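PDB 4GV8: DUTPase from Staphylococcus phage 11, which hydrolyses dUTP to dUMP and pyrophosphate as a trimeric jelly-roll dUTPase. Local coordinates for residues 5-17 with 44-56. Sequence-based numbering, arbitrary orientation.
Sequences LQVRLLSENARMP and VIKTDVAVSIPEG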
ATOM      1  N   LEU B   5      14.564 -20.413   4.780  1.00 56.60           N
ATOM      2  CA  LEU B   5      14.185 -19.343   5.718  1.00 57.75           C
ATOM      3  C   LEU B   5      13.771 -19.944   7.081  1.00 58.14           C
ATOM      4  O   LEU B   5      12.860 -20.773   7.172  1.00 55.63           O
ATOM      5  CB  LEU B   5      13.069 -18.495   5.139  1.00 55.11           C
ATOM      6  CG  LEU B   5      12.487 -17.381   6.022  1.00 58.47           C
ATOM      7  CD1 LEU B   5      13.526 -16.316   6.394  1.00 51.49           C
ATOM      8  CD2 LEU B   5      11.282 -16.824   5.279  1.00 58.27           C
ATOM      9  N   GLN B   6      14.478 -19.543   8.137  1.00 59.56           N
ATOM     10  CA  GLN B   6      14.107 -19.963   9.487  1.00 59.45           C
ATOM     11  C   GLN B   6      12.836 -19.291   9.966  1.00 56.19           C
ATOM     12  O   GLN B   6      12.687 -18.053   9.857  1.00 56.74           O
ATOM     13  CB  GLN B   6      15.218 -19.639  10.477  1.00 60.95           C
ATOM     14  CG  GLN B   6      16.498 -20.418  10.247  1.00 64.73           C
ATOM     15  CD  GLN B   6      17.524 -20.038  11.295  1.00 66.11           C
ATOM     16  OE1 GLN B   6      17.687 -20.723  12.301  1.00 75.71           O
ATOM     17  NE2 GLN B   6      18.173 -18.913  11.090  1.00 61.76           N
ATOM     18  N   VAL B   7      11.939 -20.105  10.518  1.00 54.86           N
ATOM     19  CA  VAL B   7      10.692 -19.649  11.115  1.00 53.46           C
ATOM     20  C   VAL B   7      10.587 -20.204  12.545  1.00 57.10           C
ATOM     21  O   VAL B   7      10.780 -21.399  12.774  1.00 54.91           O
ATOM     22  CB  VAL B   7       9.473 -20.121  10.273  1.00 53.92           C
ATOM     23  CG1 VAL B   7       8.167 -19.600  10.867  1.00 48.72           C
ATOM     24  CG2 VAL B   7       9.634 -19.738   8.793  1.00 51.66           C
ATOM     25  N   ARG B   8      10.274 -19.334  13.505  1.00 57.35           N
ATOM     26  CA  ARG B   8       9.885 -19.762  14.867  1.00 59.87           C
ATOM     27  C   ARG B   8       8.395 -19.557  15.078  1.00 58.07           C
ATOM     28  O   ARG B   8       7.897 -18.470  14.799  1.00 58.62           O
ATOM     29  CB  ARG B   8      10.633 -18.956  15.953  1.00 59.93           C
ATOM     30  CG  ARG B   8      12.030 -19.444  16.220  1.00 66.75           C
ATOM     31  CD  ARG B   8      12.802 -18.616  17.224  1.00 67.79           C
ATOM     32  NE  ARG B   8      12.052 -18.375  18.447  1.00 62.49           N
ATOM     33  CZ  ARG B   8      11.858 -17.172  18.987  1.00 65.42           C
ATOM     34  NH1 ARG B   8      12.380 -16.042  18.455  1.00 72.67           N
ATOM     35  NH2 ARG B   8      11.140 -17.088  20.073  1.00 60.44           N
ATOM     36  N   LEU B   9       7.695 -20.597  15.556  1.00 53.75           N
ATOM     37  CA  LEU B   9       6.334 -20.490  16.010  1.00 52.37           C
ATOM     38  C   LEU B   9       6.398 -20.112  17.492  1.00 55.45           C
ATOM     39  O   LEU B   9       7.147 -20.724  18.257  1.00 57.29           O
ATOM     40  CB  LEU B   9       5.574 -21.796  15.732  1.00 53.24           C
ATOM     41  CG  LEU B   9       5.535 -22.306  14.276  1.00 62.65           C
ATOM     42  CD1 LEU B   9       4.591 -23.500  14.177  1.00 56.06           C
ATOM     43  CD2 LEU B   9       5.093 -21.222  13.273  1.00 58.23           C
ATOM     44  N   LEU B  10       5.673 -19.072  17.897  1.00 55.21           N
ATOM     45  CA  LEU B  10       5.847 -18.492  19.272  1.00 55.59           C
ATOM     46  C   LEU B  10       4.748 -18.901  20.234  1.00 56.06           C
ATOM     47  O   LEU B  10       4.817 -18.636  21.442  1.00 60.58           O
ATOM     48  CB  LEU B  10       6.003 -16.960  19.247  1.00 55.09           C
ATOM     49  CG  LEU B  10       7.081 -16.425  18.236  1.00 54.91           C
ATOM     50  CD1 LEU B  10       6.925 -14.906  17.973  1.00 43.98           C
ATOM     51  CD2 LEU B  10       8.508 -16.798  18.659  1.00 49.77           C
ATOM     52  N   SER B  11       3.731 -19.568  19.716  1.00 58.19           N
ATOM     53  CA  SER B  11       2.727 -20.164  20.576  1.00 60.88           C
ATOM     54  C   SER B  11       2.074 -21.358  19.908  1.00 60.38           C
ATOM     55  O   SER B  11       2.377 -21.700  18.746  1.00 56.88           O
ATOM     56  CB  SER B  11       1.663 -19.129  20.997  1.00 56.96           C
ATOM     57  OG  SER B  11       0.784 -18.833  19.927  1.00 56.43           O
ATOM     58  N   GLU B  12       1.185 -21.969  20.694  1.00 59.48           N
ATOM     59  CA  GLU B  12       0.302 -23.036  20.252  1.00 66.24           C
ATOM     60  C   GLU B  12      -0.730 -22.548  19.211  1.00 61.83           C
ATOM     61  O   GLU B  12      -1.248 -23.368  18.463  1.00 63.47           O
ATOM     62  CB  GLU B  12      -0.417 -23.694  21.463  1.00 64.89           C
ATOM     63  CG  GLU B  12      -1.393 -22.795  22.248  1.00 70.59           C
ATOM     64  CD  GLU B  12      -2.139 -23.520  23.392  1.00 78.18           C
ATOM     65  OE1 GLU B  12      -1.871 -24.710  23.719  1.00 78.74           O
ATOM     66  OE2 GLU B  12      -3.018 -22.866  23.989  1.00 82.32           O
ATOM     67  N   ASN B  13      -1.019 -21.236  19.210  1.00 56.53           N
ATOM     68  CA  ASN B  13      -1.975 -20.588  18.266  1.00 56.32           C
ATOM     69  C   ASN B  13      -1.354 -20.255  16.879  1.00 52.74           C
ATOM     70  O   ASN B  13      -2.067 -19.862  15.946  1.00 50.10           O
ATOM     71  CB  ASN B  13      -2.541 -19.322  18.921  1.00 55.28           C
ATOM     72  CG  ASN B  13      -3.348 -19.624  20.210  1.00 63.33           C
ATOM     73  OD1 ASN B  13      -3.988 -20.665  20.315  1.00 63.03           O
ATOM     74  ND2 ASN B  13      -3.297 -18.716  21.184  1.00 59.46           N
ATOM     75  N   ALA B  14      -0.034 -20.432  16.766  1.00 54.03           N
ATOM     76  CA  ALA B  14       0.736 -20.104  15.545  1.00 56.36           C
ATOM     77  C   ALA B  14       0.677 -21.218  14.508  1.00 58.37           C
ATOM     78  O   ALA B  14       0.382 -22.366  14.791  1.00 58.07           O
ATOM     79  CB  ALA B  14       2.180 -19.773  15.875  1.00 50.19           C
ATOM     80  N   ARG B  15       0.947 -20.858  13.272  1.00 60.12           N
ATOM     81  CA  ARG B  15       0.895 -21.835  12.219  1.00 57.39           C
ATOM     82  C   ARG B  15       1.937 -21.484  11.219  1.00 57.48           C
ATOM     83  O   ARG B  15       2.075 -20.303  10.859  1.00 51.93           O
ATOM     84  CB  ARG B  15      -0.442 -21.821  11.518  1.00 56.22           C
ATOM     85  CG  ARG B  15      -0.487 -22.869  10.425  1.00 62.28           C
ATOM     86  CD  ARG B  15      -1.871 -22.969   9.849  1.00 66.33           C
ATOM     87  NE  ARG B  15      -1.838 -23.742   8.616  1.00 69.98           N
ATOM     88  CZ  ARG B  15      -2.916 -24.056   7.899  1.00 72.87           C
ATOM     89  NH1 ARG B  15      -4.141 -23.671   8.285  1.00 72.41           N
ATOM     90  NH2 ARG B  15      -2.768 -24.757   6.781  1.00 71.04           N
ATOM     91  N   MET B  16       2.651 -22.506  10.765  1.00 54.05           N
ATOM     92  CA  MET B  16       3.678 -22.333   9.756  1.00 59.42           C
ATOM     93  C   MET B  16       3.068 -21.597   8.559  1.00 54.25           C
ATOM     94  O   MET B  16       2.025 -22.013   8.041  1.00 53.83           O
ATOM     95  CB  MET B  16       4.249 -23.714   9.312  1.00 60.13           C
ATOM     96  CG  MET B  16       5.398 -24.192  10.174  1.00 64.79           C
ATOM     97  SD  MET B  16       6.801 -23.058  10.368  1.00 65.17           S
ATOM     98  CE  MET B  16       7.780 -23.479   8.918  1.00 60.17           C
ATOM     99  N   PRO B  17       3.681 -20.476   8.144  1.00 57.00           N
ATOM    100  CA  PRO B  17       3.256 -19.894   6.862  1.00 54.78           C
ATOM    101  C   PRO B  17       3.279 -20.911   5.711  1.00 59.34           C
ATOM    102  O   PRO B  17       3.906 -21.959   5.797  1.00 59.47           O
ATOM    103  CB  PRO B  17       4.295 -18.820   6.606  1.00 51.11           C
ATOM    104  CG  PRO B  17       4.757 -18.437   7.972  1.00 55.02           C
ATOM    105  CD  PRO B  17       4.782 -19.708   8.760  1.00 53.58           C
ATOM    106  N   VAL B  44      -3.393  -4.335  15.556  1.00 47.09           N
ATOM    107  CA  VAL B  44      -2.242  -5.142  15.079  1.00 47.47           C
ATOM    108  C   VAL B  44      -2.595  -6.554  15.513  1.00 46.90           C
ATOM    109  O   VAL B  44      -2.716  -6.848  16.706  1.00 46.25           O
ATOM    110  CB  VAL B  44      -0.858  -4.698  15.664  1.00 48.28           C
ATOM    111  CG1 VAL B  44       0.292  -5.578  15.152  1.00 41.69           C
ATOM    112  CG2 VAL B  44      -0.608  -3.197  15.397  1.00 43.30           C
ATOM    113  N   ILE B  45      -2.833  -7.386  14.509  1.00 45.16           N
ATOM    114  CA  ILE B  45      -3.183  -8.754  14.676  1.00 48.41           C
ATOM    115  C   ILE B  45      -1.888  -9.563  14.751  1.00 50.31           C
ATOM    116  O   ILE B  45      -0.989  -9.482  13.872  1.00 46.20           O
ATOM    117  CB  ILE B  45      -4.072  -9.300  13.516  1.00 43.96           C
ATOM    118  CG1 ILE B  45      -5.288  -8.397  13.262  1.00 44.38           C
ATOM    119  CG2 ILE B  45      -4.479 -10.758  13.796  1.00 43.37           C
ATOM    120  CD1 ILE B  45      -6.189  -8.089  14.463  1.00 43.70           C
ATOM    121  N   LYS B  46      -1.789 -10.353  15.814  1.00 49.00           N
ATOM    122  CA  LYS B  46      -0.593 -11.169  16.031  1.00 52.06           C
ATOM    123  C   LYS B  46      -0.680 -12.437  15.221  1.00 48.54           C
ATOM    124  O   LYS B  46      -1.724 -13.076  15.173  1.00 49.15           O
ATOM    125  CB  LYS B  46      -0.414 -11.490  17.514  1.00 51.60           C
ATOM    126  CG  LYS B  46      -0.266 -10.237  18.358  1.00 56.11           C
ATOM    127  N   THR B  47       0.462 -12.814  14.639  1.00 50.30           N
ATOM    128  CA  THR B  47       0.640 -14.064  13.890  1.00 47.31           C
ATOM    129  C   THR B  47       1.214 -15.180  14.787  1.00 48.29           C
ATOM    130  O   THR B  47       1.141 -16.399  14.453  1.00 49.91           O
ATOM    131  CB  THR B  47       1.658 -13.813  12.726  1.00 43.92           C
ATOM    132  OG1 THR B  47       2.938 -13.393  13.261  1.00 42.81           O
ATOM    133  CG2 THR B  47       1.145 -12.709  11.843  1.00 42.29           C
ATOM    134  N   ASP B  48       1.810 -14.741  15.897  1.00 48.88           N
ATOM    135  CA  ASP B  48       2.704 -15.572  16.732  1.00 51.39           C
ATOM    136  C   ASP B  48       3.777 -16.324  15.901  1.00 50.31           C
ATOM    137  O   ASP B  48       4.133 -17.489  16.142  1.00 53.32           O
ATOM    138  CB  ASP B  48       1.876 -16.514  17.654  1.00 52.72           C
ATOM    139  CG  ASP B  48       1.158 -15.766  18.756  1.00 50.36           C
ATOM    140  OD1 ASP B  48       1.395 -14.546  18.969  1.00 55.75           O
ATOM    141  OD2 ASP B  48       0.377 -16.393  19.465  1.00 59.00           O
ATOM    142  N   VAL B  49       4.336 -15.620  14.938  1.00 52.54           N
ATOM    143  CA  VAL B  49       5.390 -16.185  14.086  1.00 51.31           C
ATOM    144  C   VAL B  49       6.543 -15.170  14.055  1.00 52.43           C
ATOM    145  O   VAL B  49       6.297 -13.975  13.892  1.00 51.94           O
ATOM    146  CB  VAL B  49       4.843 -16.525  12.674  1.00 48.15           C
ATOM    147  CG1 VAL B  49       5.964 -16.851  11.694  1.00 48.15           C
ATOM    148  CG2 VAL B  49       3.824 -17.659  12.761  1.00 52.26           C
ATOM    149  N   ALA B  50       7.776 -15.638  14.282  1.00 48.13           N
ATOM    150  CA  ALA B  50       8.994 -14.871  13.957  1.00 47.27           C
ATOM    151  C   ALA B  50       9.724 -15.546  12.757  1.00 49.08           C
ATOM    152  O   ALA B  50       9.674 -16.761  12.557  1.00 50.30           O
ATOM    153  CB  ALA B  50       9.921 -14.727  15.166  1.00 46.22           C
ATOM    154  N   VAL B  51      10.348 -14.722  11.918  1.00 49.41           N
ATOM    155  CA  VAL B  51      11.184 -15.228  10.827  1.00 49.13           C
ATOM    156  C   VAL B  51      12.564 -14.573  11.012  1.00 49.73           C
ATOM    157  O   VAL B  51      12.687 -13.593  11.758  1.00 55.58           O
ATOM    158  CB  VAL B  51      10.554 -14.927   9.429  1.00 54.27           C
ATOM    159  CG1 VAL B  51       9.200 -15.647   9.258  1.00 56.06           C
ATOM    160  CG2 VAL B  51      10.420 -13.412   9.216  1.00 46.86           C
ATOM    161  N   SER B  52      13.596 -15.125  10.376  1.00 54.09           N
ATOM    162  CA  SER B  52      14.909 -14.492  10.283  1.00 53.33           C
ATOM    163  C   SER B  52      15.259 -14.289   8.797  1.00 56.21           C
ATOM    164  O   SER B  52      15.848 -15.170   8.146  1.00 55.29           O
ATOM    165  CB  SER B  52      16.001 -15.321  10.959  1.00 60.22           C
ATOM    166  OG  SER B  52      17.194 -14.571  11.066  1.00 53.48           O
ATOM    167  N   ILE B  53      14.871 -13.130   8.277  1.00 53.33           N
ATOM    168  CA  ILE B  53      15.191 -12.724   6.904  1.00 49.61           C
ATOM    169  C   ILE B  53      16.675 -12.358   6.882  1.00 52.42           C
ATOM    170  O   ILE B  53      17.184 -11.602   7.752  1.00 46.87           O
ATOM    171  CB  ILE B  53      14.303 -11.528   6.455  1.00 49.80           C
ATOM    172  CG1 ILE B  53      12.822 -11.992   6.429  1.00 52.92           C
ATOM    173  CG2 ILE B  53      14.714 -10.941   5.076  1.00 50.05           C
ATOM    174  CD1 ILE B  53      11.821 -10.862   6.436  1.00 43.63           C
ATOM    175  N   PRO B  54      17.401 -12.910   5.911  1.00 53.25           N
ATOM    176  CA  PRO B  54      18.802 -12.517   5.880  1.00 53.97           C
ATOM    177  C   PRO B  54      18.997 -11.063   5.394  1.00 57.34           C
ATOM    178  O   PRO B  54      18.139 -10.498   4.678  1.00 49.24           O
ATOM    179  CB  PRO B  54      19.432 -13.511   4.896  1.00 55.81           C
ATOM    180  CG  PRO B  54      18.401 -14.555   4.657  1.00 58.05           C
ATOM    181  CD  PRO B  54      17.088 -13.908   4.876  1.00 55.12           C
ATOM    182  N   GLU B  55      20.141 -10.502   5.775  1.00 52.47           N
ATOM    183  CA  GLU B  55      20.566  -9.210   5.316  1.00 58.48           C
ATOM    184  C   GLU B  55      20.569  -9.186   3.772  1.00 55.54           C
ATOM    185  O   GLU B  55      20.889 -10.179   3.118  1.00 52.74           O
ATOM    186  CB  GLU B  55      21.939  -8.866   5.916  1.00 61.96           C
ATOM    187  CG  GLU B  55      22.244  -7.368   5.803  1.00 75.08           C
ATOM    188  CD  GLU B  55      23.618  -6.945   6.324  1.00 76.97           C
ATOM    189  OE1 GLU B  55      24.336  -7.794   6.944  1.00 64.65           O
ATOM    190  OE2 GLU B  55      23.945  -5.746   6.094  1.00 70.88           O
ATOM    191  N   GLY B  56      20.151  -8.077   3.187  1.00 47.98           N
ATOM    192  CA  GLY B  56      20.074  -7.997   1.733  1.00 49.09           C
ATOM    193  C   GLY B  56      18.730  -8.398   1.129  1.00 50.38           C
ATOM    194  O   GLY B  56      18.616  -8.505  -0.102  1.00 47.54           O
TER
HETATM  195  O   HOH W   1      16.692 -17.524   8.309  1.00 52.19           O
HETATM  196  O   HOH W   2      -2.100 -15.805  20.342  1.00 63.44           O
HETATM  197  O   HOH W   3       0.246 -17.937  12.767  1.00 42.84           O
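Asp-48 OD2 takes a hydrogen bond from Ser-11 OG (2.5 Å), on the anti side of the carboxylate and 29° out of its plane, and a second from a water that also meets Asn-13 ND2. Ser-11 OG in turn accepts from Asn-13 N, an ST turn at the head of the type I turn from Ser-11 to Ala-14; chi1 of 74° places the hydroxyl between its own backbone N and carbonyl carbon, where it meets Asp-48 OD2 and Asn-13 N. The other carboxylate oxygen, OD1, is bound by Asn-87 ND2, and Asn-87 lines the pocket of the bound dUTP analogue, so Asp-48 is second shell to that site. Asp-48 O receives Leu-10 N at 2.8 Å, from above the carbonyl plane. Beyond it the strands run antiparallel: Arg-8 and Ala-50 exchange two backbone bonds, while the non-hydrogen-bonded pairs Val-7/Val-51 and Leu-9/Val-49 put their side chains on the opposite face. There the two methyls of Val-49 diverge, CG1 to Val-7 CG1 at 3.6 Å, CG2 to Leu-9 CD2 at 3.8 Å and near Ala-14 CB. A water bridges Gln-6 N and Ser-52 O. This two-stranded ribbon belongs to the jelly-roll: Leu-5 reaches Ile-139 of strand 133-141, Pro-17 packs on strand 26-30, and residues 5-7 pair in parallel with a strand of a second subunit, extending the sheet across the trimer interface.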